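Local coordinates for cerato-platanin-like protein (Moniliophthora perniciosa, PDB 3SUL) that is a secreted fungal protein of the cerato-platanin family with a double-psi beta-barrel fold, whose precise function remains unestablished, at residues S41-Y45 with S118-L122. Numbering follows the deposited sequence.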
ATOM      1  N   SER A  41      -1.578  -3.699 -12.351  1.00 12.89           N
ATOM      2  CA  SER A  41      -2.871  -4.137 -12.662  1.00 14.25           C
ATOM      3  C   SER A  41      -3.881  -3.825 -11.575  1.00 13.00           C
ATOM      4  O   SER A  41      -5.037  -4.048 -11.760  1.00 11.39           O
ATOM      5  CB  SER A  41      -2.915  -5.633 -13.043  1.00 15.00           C
ATOM      6  OG  SER A  41      -2.492  -6.345 -11.875  1.00 15.34           O
ATOM      7  N   VAL A  42      -3.426  -3.324 -10.448  1.00 13.51           N
ATOM      8  CA  VAL A  42      -4.357  -2.970  -9.364  1.00 11.94           C
ATOM      9  C   VAL A  42      -4.672  -1.514  -9.526  1.00 11.43           C
ATOM     10  O   VAL A  42      -3.748  -0.707  -9.557  1.00 12.33           O
ATOM     11  CB  VAL A  42      -3.742  -3.210  -7.983  1.00 12.79           C
ATOM     12  CG1 VAL A  42      -4.700  -2.808  -6.853  1.00 11.60           C
ATOM     13  CG2 VAL A  42      -3.265  -4.616  -7.870  1.00 14.43           C
ATOM     14  N   PRO A  43      -5.958  -1.166  -9.438  1.00 12.12           N
ATOM     15  CA  PRO A  43      -6.385   0.206  -9.685  1.00 12.77           C
ATOM     16  C   PRO A  43      -6.303   1.076  -8.425  1.00 12.35           C
ATOM     17  O   PRO A  43      -7.229   1.777  -8.029  1.00 13.24           O
ATOM     18  CB  PRO A  43      -7.775   0.009 -10.259  1.00 12.17           C
ATOM     19  CG  PRO A  43      -8.310  -1.188  -9.498  1.00 14.03           C
ATOM     20  CD  PRO A  43      -7.083  -2.086  -9.476  1.00 12.30           C
ATOM     21  N   SER A  44      -5.167   0.939  -7.751  1.00 13.17           N
ATOM     22  CA  SER A  44      -4.951   1.605  -6.521  1.00 13.79           C
ATOM     23  C   SER A  44      -3.471   1.637  -6.315  1.00 14.22           C
ATOM     24  O   SER A  44      -2.737   0.791  -6.818  1.00 15.52           O
ATOM     25  CB  SER A  44      -5.589   0.794  -5.385  1.00 14.52           C
ATOM     26  OG  SER A  44      -5.455   1.460  -4.172  1.00 13.49           O
ATOM     27  N   TYR A  45      -3.017   2.531  -5.453  1.00 15.29           N
ATOM     28  CA  TYR A  45      -1.704   2.412  -4.925  1.00 15.05           C
ATOM     29  C   TYR A  45      -1.683   1.110  -4.156  1.00 16.76           C
ATOM     30  O   TYR A  45      -2.678   0.687  -3.552  1.00 16.58           O
ATOM     31  CB  TYR A  45      -1.388   3.526  -3.915  1.00 16.66           C
ATOM     32  CG  TYR A  45      -1.402   4.917  -4.485  1.00 19.48           C
ATOM     33  CD1 TYR A  45      -0.532   5.265  -5.524  1.00 21.36           C
ATOM     34  CD2 TYR A  45      -2.202   5.912  -3.933  1.00 18.55           C
ATOM     35  CE1 TYR A  45      -0.532   6.557  -6.049  1.00 20.04           C
ATOM     36  CE2 TYR A  45      -2.225   7.230  -4.462  1.00 18.66           C
ATOM     37  CZ  TYR A  45      -1.340   7.522  -5.521  1.00 20.43           C
ATOM     38  OH  TYR A  45      -1.311   8.796  -5.996  1.00 23.09           O
ATOM     39  N   SER A 118     -13.677  -1.990  -1.992  1.00 18.18           N
ATOM     40  CA  SER A 118     -14.216  -1.302  -3.145  1.00 17.61           C
ATOM     41  C   SER A 118     -13.657   0.091  -3.142  1.00 15.68           C
ATOM     42  O   SER A 118     -13.544   0.683  -4.205  1.00 17.20           O
ATOM     43  CB  SER A 118     -15.742  -1.295  -3.166  1.00 16.83           C
ATOM     44  OG  SER A 118     -16.160  -0.704  -1.975  1.00 23.77           O
ATOM     45  N   ALA A 119     -13.270   0.603  -1.980  1.00 16.86           N
ATOM     46  CA  ALA A 119     -12.693   1.954  -1.921  1.00 17.62           C
ATOM     47  C   ALA A 119     -11.355   2.017  -2.648  1.00 16.30           C
ATOM     48  O   ALA A 119     -10.860   3.122  -2.991  1.00 17.58           O
ATOM     49  CB  ALA A 119     -12.519   2.389  -0.517  1.00 17.49           C
ATOM     50  N   CYS A 120     -10.709   0.864  -2.786  1.00 14.35           N
ATOM     51  CA  CYS A 120      -9.475   0.809  -3.544  1.00 13.09           C
ATOM     52  C   CYS A 120      -9.746   0.283  -4.920  1.00 12.87           C
ATOM     53  O   CYS A 120      -8.835  -0.171  -5.547  1.00 14.54           O
ATOM     54  CB  CYS A 120      -8.460  -0.132  -2.843  1.00 13.41           C
ATOM     55  SG  CYS A 120      -7.713   0.516  -1.377  1.00 15.00           S
ATOM     56  N   ARG A 121     -11.003   0.307  -5.381  1.00 12.67           N
ATOM     57  CA  ARG A 121     -11.370  -0.228  -6.697  1.00 12.98           C
ATOM     58  C   ARG A 121     -11.155  -1.716  -6.893  1.00 14.50           C
ATOM     59  O   ARG A 121     -11.056  -2.219  -7.980  1.00 15.68           O
ATOM     60  CB  ARG A 121     -10.730   0.606  -7.839  1.00 12.80           C
ATOM     61  CG  ARG A 121     -11.411   1.927  -7.842  1.00 15.38           C
ATOM     62  CD  ARG A 121     -10.715   2.892  -8.811  1.00 16.79           C
ATOM     63  NE  ARG A 121     -10.734   2.325 -10.147  1.00 13.78           N
ATOM     64  CZ  ARG A 121     -10.191   2.940 -11.177  1.00 15.33           C
ATOM     65  NH1 ARG A 121      -9.674   4.185 -11.019  1.00 17.97           N
ATOM     66  NH2 ARG A 121     -10.243   2.354 -12.378  1.00 13.61           N
ATOM     67  N   LEU A 122     -11.136  -2.441  -5.771  1.00 14.79           N
ATOM     68  CA  LEU A 122     -11.054  -3.898  -5.838  1.00 15.58           C
ATOM     69  C   LEU A 122     -12.383  -4.591  -5.878  1.00 16.85           C
ATOM     70  O   LEU A 122     -12.431  -5.829  -6.173  1.00 18.84           O
ATOM     71  CB  LEU A 122     -10.306  -4.429  -4.606  1.00 16.02           C
ATOM     72  CG  LEU A 122      -8.904  -3.917  -4.359  1.00 17.05           C
ATOM     73  CD1 LEU A 122      -8.245  -4.561  -3.147  1.00 19.16           C
ATOM     74  CD2 LEU A 122      -8.081  -4.223  -5.631  1.00 20.03           C
ATOM     75  OXT LEU A 122     -13.409  -3.929  -5.620  1.00 19.56           O
TER
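P43, the central residue of an inverse gamma turn, packs against R121 where the loop leading into strand 45-49 of the double-psi beta barrel meets the C-terminal tail. The pairing illustrates how two loops can be matched by van der Waals packing, for no hydrogen bond joins them. The proline ring meets both the backbone and the root of the arginine side chain, with P43 CG 3.3 Å from R121 O and 3.4 Å from R121 CB. Bent at its third torsion (chi3 59°), the arginine brings one face of its guanidinium over P43 CB, which stands 3.6 Å off the plane, nearer the border of the group than its middle. A purely apolar contact follows at the chain's end, V42 CG1 meeting L122 CD2 at 3.9 Å, with Y36 touching both side chains. The third cluster surrounds C120, whose disulfide to C63 ties the tail to strand 63-68. S44 CB lies 3.4 Å from C120 O, while S44 OG is 3.7 Å from both C120 CB and C120 SG. The serine hydroxyl, swung opposite its own backbone N (chi1 -177°), also donates a 2.9 Å hydrogen bond from S44 OG to Y45 O, the donor standing 19° off the plane of that carbonyl.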